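Local coordinates for protein eukaryotic translation initiation factor 4 gamma 5 (Trypanosoma cruzi, PDB 6OZU) that probably acts as a scaffold in translation initiation, its helical MIF4G domain being the likely platform for partners such as the eIF4A helicase, at residues F51-S60 / A134-L142; V198-M209 / L221-W232. All coordinates share one frame; numbering follows the deposited sequence.

How the contacts relate
Along the chain the two contacts come in series: contact 1 (51-60 / 134-142) closes before contact 2 (198-209 / 221-232) opens. Their centres lie 23 Å apart and their nearest atoms about 7 Å, so they do not touch. Contact 1 is near the centre of the molecule (about 7 Å from it, centre to centre), where the end of helix 40-53 and the turn after it meet helix 118-144; contact 2 pairs the last two helices, 194-208 and 215-235. Helix 118-144 borders both, since its Phe143 packs on Phe201, and helices 150-162 and 173-186 touch segments of each. One continuous all-helical MIF4G solenoid thus joins a long-range and a hairpin contact.

Contact 1: residues F51-S60 / A134-L142; sequences FNKSIQPEDS and ANINFLGLL
The ring of Phe138 is enclosed on several sides: CB of Ser54 lies over one face, CD1 of Leu142 from its own helix over the other, and its edge is turned into the face of Phe51. In this all-helical MIF4G fold the T-shaped pair ties the end of helix 40-53 to helix 118-144. The ring planes stand at 80° with centroids 4.8 Å apart, and Phe138 CZ comes down over the middle of the Phe51 ring. Ser54 CB makes a CH-pi contact, 3.6 Å from the Phe138 ring centroid, while its OG bonds back to Ile50 O. With CG anti to the backbone N (chi1 -173°), Phe138 reaches out from the helix between these partners, and Ile55 CG2 comes to 3.5 Å from its CD2. Val67 of helix 63-76 also touches Phe138, and Cys95 and Thr98 of helix 82-112 touch Phe51.

A type I turn from Lys53 to Gln56 redirects the chain, bringing the carbonyl of Ile55 against the methyl of Ala134, with O to CB at 3.2 Å. Polar links between the segments run through water. Water 2 donates to Ser60 O and to Asn137 OD1, bridging Ser60 to the helix. Water 1 is held by three bonds: it accepts from Asn137 ND2 and donates to Ser54 O, and its second donated bond runs to Ala134 O at 2.8 Å.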
# COMPACT_ATOMS: atom_id res chain seq x y z
N PHE A 51 10.43 0.42 4.23
CA PHE A 51 9.33 1.31 3.83
C PHE A 51 9.77 2.46 2.89
O PHE A 51 9.01 2.82 1.98
CB PHE A 51 8.56 1.82 5.05
CG PHE A 51 7.41 0.94 5.48
CD1 PHE A 51 7.62 -0.38 5.88
CD2 PHE A 51 6.11 1.44 5.53
CE1 PHE A 51 6.56 -1.19 6.27
CE2 PHE A 51 5.05 0.63 5.95
CZ PHE A 51 5.28 -0.68 6.31
N ASN A 52 11.02 2.99 3.05
CA ASN A 52 11.56 4.04 2.17
C ASN A 52 11.95 3.48 0.80
O ASN A 52 11.60 4.07 -0.24
CB ASN A 52 12.71 4.79 2.83
CG ASN A 52 12.29 5.75 3.92
OD1 ASN A 52 11.11 6.11 4.07
ND2 ASN A 52 13.26 6.22 4.70
N LYS A 53 12.62 2.31 0.79
CA LYS A 53 13.02 1.61 -0.44
C LYS A 53 11.76 1.19 -1.23
O LYS A 53 11.78 1.20 -2.46
CB LYS A 53 13.93 0.40 -0.08
CG LYS A 53 14.47 -0.44 -1.26
CD LYS A 53 15.56 0.24 -2.12
CE LYS A 53 16.80 -0.60 -2.32
NZ LYS A 53 16.61 -1.69 -3.31
N SER A 54 10.66 0.89 -0.53
CA SER A 54 9.40 0.48 -1.13
C SER A 54 8.60 1.62 -1.80
O SER A 54 7.71 1.33 -2.62
CB SER A 54 8.54 -0.25 -0.11
OG SER A 54 9.16 -1.46 0.28
N ILE A 55 8.87 2.90 -1.45
CA ILE A 55 8.13 4.01 -2.07
C ILE A 55 8.98 4.76 -3.11
O ILE A 55 8.60 5.85 -3.56
CB ILE A 55 7.45 4.96 -1.06
CG1 ILE A 55 8.43 5.56 -0.05
CG2 ILE A 55 6.28 4.26 -0.40
CD1 ILE A 55 8.23 7.01 0.14
N GLN A 56 10.11 4.14 -3.49
CA GLN A 56 10.98 4.64 -4.55
C GLN A 56 10.34 4.18 -5.87
O GLN A 56 9.98 3.00 -5.98
CB GLN A 56 12.40 4.08 -4.40
CG GLN A 56 13.21 4.73 -3.27
CD GLN A 56 13.46 6.20 -3.48
OE1 GLN A 56 12.63 7.06 -3.12
NE2 GLN A 56 14.59 6.53 -4.08
N PRO A 57 10.08 5.10 -6.84
CA PRO A 57 9.38 4.69 -8.09
C PRO A 57 10.13 3.66 -8.96
O PRO A 57 9.47 2.85 -9.62
CB PRO A 57 9.12 6.02 -8.82
CG PRO A 57 10.18 6.93 -8.30
CD PRO A 57 10.37 6.55 -6.85
N GLU A 58 11.49 3.65 -8.91
CA GLU A 58 12.36 2.70 -9.64
C GLU A 58 12.22 1.21 -9.25
O GLU A 58 12.55 0.31 -10.02
CB GLU A 58 13.85 3.12 -9.52
CG GLU A 58 14.39 3.26 -8.10
CD GLU A 58 14.35 4.67 -7.53
OE1 GLU A 58 13.26 5.29 -7.55
OE2 GLU A 58 15.40 5.14 -7.05
N ASP A 59 11.74 0.96 -8.02
CA ASP A 59 11.67 -0.36 -7.43
C ASP A 59 10.35 -1.12 -7.62
O ASP A 59 10.30 -2.25 -7.17
CB ASP A 59 12.00 -0.26 -5.93
CG ASP A 59 13.43 0.16 -5.63
OD1 ASP A 59 14.35 -0.39 -6.26
OD2 ASP A 59 13.62 1.03 -4.75
N SER A 60 9.33 -0.54 -8.27
CA SER A 60 7.96 -1.09 -8.39
C SER A 60 7.87 -2.62 -8.56
O SER A 60 6.95 -3.24 -8.02
CB SER A 60 7.15 -0.40 -9.49
OG SER A 60 7.40 -0.96 -10.77
N ALA A 134 3.94 5.39 -6.65
CA ALA A 134 4.84 4.59 -5.79
C ALA A 134 4.22 4.30 -4.43
O ALA A 134 4.39 3.19 -3.92
CB ALA A 134 6.16 5.31 -5.60
N ASN A 135 3.45 5.26 -3.87
CA ASN A 135 2.76 5.12 -2.57
C ASN A 135 1.58 4.19 -2.67
O ASN A 135 1.43 3.27 -1.84
CB ASN A 135 2.30 6.48 -2.03
CG ASN A 135 3.40 7.30 -1.43
OD1 ASN A 135 3.69 8.41 -1.88
ND2 ASN A 135 4.03 6.79 -0.41
N ILE A 136 0.72 4.45 -3.66
CA ILE A 136 -0.50 3.68 -3.98
C ILE A 136 -0.12 2.24 -4.33
O ILE A 136 -0.76 1.32 -3.80
CB ILE A 136 -1.37 4.38 -5.06
CG1 ILE A 136 -1.60 5.89 -4.75
CG2 ILE A 136 -2.70 3.64 -5.26
CD1 ILE A 136 -2.41 6.25 -3.42
N ASN A 137 0.94 2.02 -5.11
CA ASN A 137 1.42 0.66 -5.40
C ASN A 137 1.77 -0.06 -4.07
O ASN A 137 1.21 -1.12 -3.77
CB ASN A 137 2.64 0.66 -6.36
CG ASN A 137 3.16 -0.72 -6.72
OD1 ASN A 137 2.39 -1.66 -6.99
ND2 ASN A 137 4.48 -0.89 -6.73
N PHE A 138 2.61 0.59 -3.25
CA PHE A 138 3.01 0.08 -1.95
C PHE A 138 1.78 -0.27 -1.07
O PHE A 138 1.74 -1.38 -0.53
CB PHE A 138 3.95 1.06 -1.28
CG PHE A 138 4.57 0.59 0.03
CD1 PHE A 138 5.00 -0.72 0.18
CD2 PHE A 138 4.78 1.48 1.07
CE1 PHE A 138 5.62 -1.14 1.36
CE2 PHE A 138 5.41 1.06 2.23
CZ PHE A 138 5.82 -0.25 2.38
N LEU A 139 0.76 0.63 -1.00
CA LEU A 139 -0.48 0.38 -0.23
C LEU A 139 -1.15 -0.94 -0.65
O LEU A 139 -1.58 -1.71 0.22
CB LEU A 139 -1.47 1.56 -0.36
CG LEU A 139 -2.78 1.45 0.47
CD1 LEU A 139 -2.53 1.72 1.97
CD2 LEU A 139 -3.83 2.39 -0.05
N GLY A 140 -1.21 -1.19 -1.97
CA GLY A 140 -1.76 -2.40 -2.57
C GLY A 140 -1.00 -3.66 -2.21
O GLY A 140 -1.60 -4.66 -1.81
N LEU A 141 0.32 -3.62 -2.31
CA LEU A 141 1.18 -4.74 -1.93
C LEU A 141 1.16 -5.04 -0.42
O LEU A 141 1.20 -6.22 -0.03
CB LEU A 141 2.61 -4.48 -2.38
CG LEU A 141 2.76 -4.45 -3.89
CD1 LEU A 141 3.90 -3.62 -4.28
CD2 LEU A 141 2.85 -5.82 -4.45
N LEU A 142 1.06 -4.00 0.43
CA LEU A 142 0.98 -4.21 1.88
C LEU A 142 -0.35 -4.88 2.19
O LEU A 142 -0.39 -5.80 3.01
CB LEU A 142 1.07 -2.89 2.67
CG LEU A 142 2.42 -2.16 2.76
CD1 LEU A 142 2.22 -0.75 3.27
CD2 LEU A 142 3.39 -2.88 3.70
O HOH W 1 5.90 1.13 -5.03
O HOH W 2 4.34 -3.81 -8.00

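Contact 2: residues V198-M209 / L221-W232; sequences VPKFRAVLEELM and LLNTVETIDNNW
Arg202 grips Asp229 side-on with two nitrogens, each bound to a different carboxylate oxygen. NE donates to OD1 of Asp229 at 2.6 Å, somewhat bent at 144°, and NH2 donates to OD2 of the same residue at 3.1 Å, straighter at 164°. Both oxygens use their syn lone pairs, and the guanidinium and carboxylate planes are only 16° apart; the paired bonds set the rotation of the guanidinium. An extended chain from CG to NE carries the arginine across the helix interface, where CG1 of Val225 lies over one face of the guanidinium, toward its rim. Glu206 bends at chi2, bringing its OE1 to 3.3 Å from Val225 CG1.

Within helix 221-232, Thr227 and Asn231 bond to backbone carbonyls one turn back. Asn223 O accepts from both N and OG1 of Thr227, and Thr227 O from N and ND2 of Asn231, each pair of donors approaching from opposite faces of the carbonyl. Thr224 OG1 likewise donates to Leu220 O, leaving its CG2 methyl to meet Leu205 CD1 at 3.4 Å. Asn223 ND2 instead donates to Glu226 OE2, from above the carboxylate plane.

Beside the salt bridge the packing is mainly apolar. Leu205 fits among Leu221, Thr224, Val225 and Ile228, and Ile228 in turn among Val198, Phe201, Arg202 and Leu205. Further along, Met209 SD lies 3.3 Å from Leu222 CD2. With the axes of 198-208 and 221-232 approaching to 9.8 Å and knobs-into-holes packing, this is an antiparallel helix pair of the kind from which the HEAT-like MIF4G fold is built.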
# COMPACT_ATOMS: atom_id res chain seq x y z
N VAL A 198 -9.51 -10.23 -1.47
CA VAL A 198 -10.49 -9.78 -2.49
C VAL A 198 -11.84 -9.45 -1.78
O VAL A 198 -12.31 -8.32 -1.97
CB VAL A 198 -10.56 -10.75 -3.69
CG1 VAL A 198 -11.78 -10.49 -4.56
CG2 VAL A 198 -9.28 -10.66 -4.50
N PRO A 199 -12.38 -10.28 -0.84
CA PRO A 199 -13.60 -9.86 -0.11
C PRO A 199 -13.38 -8.68 0.83
O PRO A 199 -14.32 -7.93 1.07
CB PRO A 199 -13.99 -11.12 0.67
CG PRO A 199 -13.34 -12.24 -0.09
CD PRO A 199 -12.03 -11.67 -0.48
N LYS A 200 -12.13 -8.50 1.34
CA LYS A 200 -11.74 -7.40 2.24
C LYS A 200 -11.75 -6.06 1.50
O LYS A 200 -12.19 -5.06 2.06
CB LYS A 200 -10.37 -7.66 2.86
CG LYS A 200 -10.36 -8.50 4.12
CD LYS A 200 -8.92 -8.72 4.59
CE LYS A 200 -8.79 -9.09 6.05
NZ LYS A 200 -8.48 -7.91 6.92
N PHE A 201 -11.24 -6.04 0.25
CA PHE A 201 -11.20 -4.83 -0.59
C PHE A 201 -12.59 -4.45 -1.05
O PHE A 201 -12.90 -3.27 -1.13
CB PHE A 201 -10.25 -5.02 -1.78
CG PHE A 201 -9.98 -3.75 -2.57
CD1 PHE A 201 -9.23 -2.71 -2.03
CD2 PHE A 201 -10.43 -3.62 -3.88
CE1 PHE A 201 -8.99 -1.54 -2.76
CE2 PHE A 201 -10.17 -2.46 -4.62
CZ PHE A 201 -9.44 -1.43 -4.06
N ARG A 202 -13.44 -5.45 -1.32
CA ARG A 202 -14.84 -5.28 -1.72
C ARG A 202 -15.61 -4.59 -0.58
O ARG A 202 -16.40 -3.68 -0.84
CB ARG A 202 -15.47 -6.63 -2.12
CG ARG A 202 -16.89 -6.53 -2.61
CD ARG A 202 -17.55 -7.89 -2.71
NE ARG A 202 -18.88 -7.82 -3.31
CZ ARG A 202 -20.02 -7.57 -2.67
NH1 ARG A 202 -20.02 -7.27 -1.38
NH2 ARG A 202 -21.17 -7.57 -3.34
N ALA A 203 -15.36 -5.02 0.66
CA ALA A 203 -15.93 -4.47 1.89
C ALA A 203 -15.60 -2.98 2.08
O ALA A 203 -16.47 -2.22 2.51
CB ALA A 203 -15.43 -5.27 3.09
N VAL A 204 -14.35 -2.58 1.76
CA VAL A 204 -13.83 -1.21 1.81
C VAL A 204 -14.63 -0.33 0.84
O VAL A 204 -15.07 0.76 1.22
CB VAL A 204 -12.30 -1.18 1.55
CG1 VAL A 204 -11.78 0.24 1.26
CG2 VAL A 204 -11.56 -1.76 2.73
N LEU A 205 -14.85 -0.83 -0.39
CA LEU A 205 -15.62 -0.12 -1.40
C LEU A 205 -17.07 0.01 -1.02
O LEU A 205 -17.68 1.01 -1.38
CB LEU A 205 -15.45 -0.71 -2.81
CG LEU A 205 -14.03 -0.89 -3.34
CD1 LEU A 205 -14.06 -1.45 -4.72
CD2 LEU A 205 -13.24 0.42 -3.32
N GLU A 206 -17.62 -0.97 -0.27
CA GLU A 206 -19.01 -0.93 0.21
C GLU A 206 -19.17 0.13 1.30
O GLU A 206 -20.22 0.76 1.36
CB GLU A 206 -19.48 -2.30 0.74
CG GLU A 206 -19.82 -3.32 -0.34
CD GLU A 206 -21.12 -3.13 -1.10
OE1 GLU A 206 -21.10 -3.32 -2.34
OE2 GLU A 206 -22.16 -2.81 -0.47
N GLU A 207 -18.12 0.35 2.13
CA GLU A 207 -18.09 1.39 3.16
C GLU A 207 -18.11 2.79 2.56
O GLU A 207 -18.87 3.63 3.02
CB GLU A 207 -16.89 1.23 4.08
CG GLU A 207 -17.18 0.32 5.24
CD GLU A 207 -16.05 0.15 6.23
OE1 GLU A 207 -16.13 0.72 7.34
OE2 GLU A 207 -15.09 -0.58 5.89
N LEU A 208 -17.29 3.03 1.52
CA LEU A 208 -17.25 4.31 0.80
C LEU A 208 -18.63 4.63 0.20
O LEU A 208 -18.97 5.80 0.04
CB LEU A 208 -16.18 4.27 -0.30
CG LEU A 208 -14.73 4.12 0.14
CD1 LEU A 208 -13.90 3.56 -0.97
CD2 LEU A 208 -14.16 5.43 0.65
N MET A 209 -19.42 3.61 -0.10
CA MET A 209 -20.77 3.74 -0.65
C MET A 209 -21.76 4.29 0.36
O MET A 209 -22.84 4.74 -0.02
CB MET A 209 -21.24 2.38 -1.09
CG MET A 209 -20.79 2.07 -2.42
SD MET A 209 -22.03 1.05 -3.09
CE MET A 209 -23.45 2.23 -3.05
N LEU A 221 -18.45 3.04 -7.65
CA LEU A 221 -18.34 2.05 -6.57
C LEU A 221 -19.17 0.79 -6.80
O LEU A 221 -18.68 -0.31 -6.53
CB LEU A 221 -18.64 2.69 -5.23
CG LEU A 221 -17.70 3.82 -4.80
CD1 LEU A 221 -18.33 4.67 -3.72
CD2 LEU A 221 -16.30 3.27 -4.41
N LEU A 222 -20.40 0.94 -7.34
CA LEU A 222 -21.28 -0.19 -7.64
C LEU A 222 -20.79 -1.02 -8.80
O LEU A 222 -20.90 -2.24 -8.73
CB LEU A 222 -22.74 0.23 -7.84
CG LEU A 222 -23.47 0.70 -6.58
CD1 LEU A 222 -24.81 1.25 -6.92
CD2 LEU A 222 -23.64 -0.43 -5.59
N ASN A 223 -20.30 -0.38 -9.89
CA ASN A 223 -19.78 -1.11 -11.05
C ASN A 223 -18.48 -1.85 -10.71
O ASN A 223 -18.29 -2.96 -11.20
CB ASN A 223 -19.59 -0.20 -12.27
CG ASN A 223 -19.71 -0.93 -13.59
OD1 ASN A 223 -19.06 -0.60 -14.57
ND2 ASN A 223 -20.52 -1.95 -13.62
N THR A 224 -17.64 -1.24 -9.84
CA THR A 224 -16.37 -1.81 -9.38
C THR A 224 -16.62 -3.08 -8.54
O THR A 224 -16.06 -4.15 -8.85
CB THR A 224 -15.51 -0.74 -8.69
OG1 THR A 224 -15.20 0.28 -9.64
CG2 THR A 224 -14.23 -1.28 -8.16
N VAL A 225 -17.52 -2.99 -7.53
CA VAL A 225 -17.92 -4.14 -6.70
C VAL A 225 -18.52 -5.23 -7.59
O VAL A 225 -18.19 -6.40 -7.42
CB VAL A 225 -18.84 -3.71 -5.52
CG1 VAL A 225 -19.67 -4.85 -4.93
CG2 VAL A 225 -18.07 -2.95 -4.45
N GLU A 226 -19.32 -4.85 -8.58
CA GLU A 226 -19.95 -5.76 -9.53
C GLU A 226 -18.92 -6.53 -10.38
O GLU A 226 -19.05 -7.73 -10.54
CB GLU A 226 -20.92 -4.98 -10.42
CG GLU A 226 -21.99 -5.81 -11.10
CD GLU A 226 -22.88 -5.07 -12.07
OE1 GLU A 226 -23.66 -5.75 -12.77
OE2 GLU A 226 -22.80 -3.82 -12.15
N THR A 227 -17.88 -5.82 -10.91
CA THR A 227 -16.78 -6.40 -11.68
C THR A 227 -15.93 -7.33 -10.79
O THR A 227 -15.53 -8.41 -11.26
CB THR A 227 -15.94 -5.31 -12.34
OG1 THR A 227 -16.81 -4.43 -13.04
CG2 THR A 227 -14.90 -5.87 -13.28
N ILE A 228 -15.65 -6.92 -9.53
CA ILE A 228 -14.93 -7.73 -8.53
C ILE A 228 -15.68 -9.06 -8.37
O ILE A 228 -15.04 -10.11 -8.37
CB ILE A 228 -14.78 -6.99 -7.16
CG1 ILE A 228 -13.71 -5.89 -7.24
CG2 ILE A 228 -14.45 -7.98 -5.99
CD1 ILE A 228 -13.55 -4.99 -5.98
N ASP A 229 -17.03 -9.01 -8.21
CA ASP A 229 -17.94 -10.14 -8.04
C ASP A 229 -17.92 -11.07 -9.26
O ASP A 229 -17.82 -12.28 -9.11
CB ASP A 229 -19.37 -9.65 -7.81
CG ASP A 229 -19.68 -9.07 -6.44
OD1 ASP A 229 -18.80 -9.15 -5.55
OD2 ASP A 229 -20.81 -8.56 -6.26
N ASN A 230 -18.04 -10.49 -10.46
CA ASN A 230 -18.01 -11.21 -11.73
C ASN A 230 -16.70 -11.98 -11.86
O ASN A 230 -16.70 -13.17 -12.16
CB ASN A 230 -18.15 -10.24 -12.90
CG ASN A 230 -19.54 -9.63 -13.16
OD1 ASN A 230 -20.54 -9.87 -12.47
ND2 ASN A 230 -19.60 -8.79 -14.18
N ASN A 231 -15.59 -11.31 -11.60
CA ASN A 231 -14.26 -11.92 -11.64
C ASN A 231 -14.06 -12.93 -10.51
O ASN A 231 -13.38 -13.93 -10.71
CB ASN A 231 -13.19 -10.86 -11.66
CG ASN A 231 -13.03 -10.25 -13.03
OD1 ASN A 231 -12.51 -10.87 -13.93
ND2 ASN A 231 -13.50 -9.05 -13.23
N TRP A 232 -14.71 -12.71 -9.36
CA TRP A 232 -14.67 -13.62 -8.21
C TRP A 232 -15.38 -14.94 -8.58
O TRP A 232 -14.77 -15.99 -8.41
CB TRP A 232 -15.31 -12.96 -6.96
CG TRP A 232 -15.11 -13.75 -5.70
CD1 TRP A 232 -14.09 -13.61 -4.81
CD2 TRP A 232 -15.92 -14.83 -5.23
NE1 TRP A 232 -14.21 -14.56 -3.82
CE2 TRP A 232 -15.31 -15.34 -4.08
CE3 TRP A 232 -17.08 -15.48 -5.73
CZ2 TRP A 232 -15.82 -16.45 -3.38
CZ3 TRP A 232 -17.57 -16.59 -5.05
CH2 TRP A 232 -16.97 -17.03 -3.87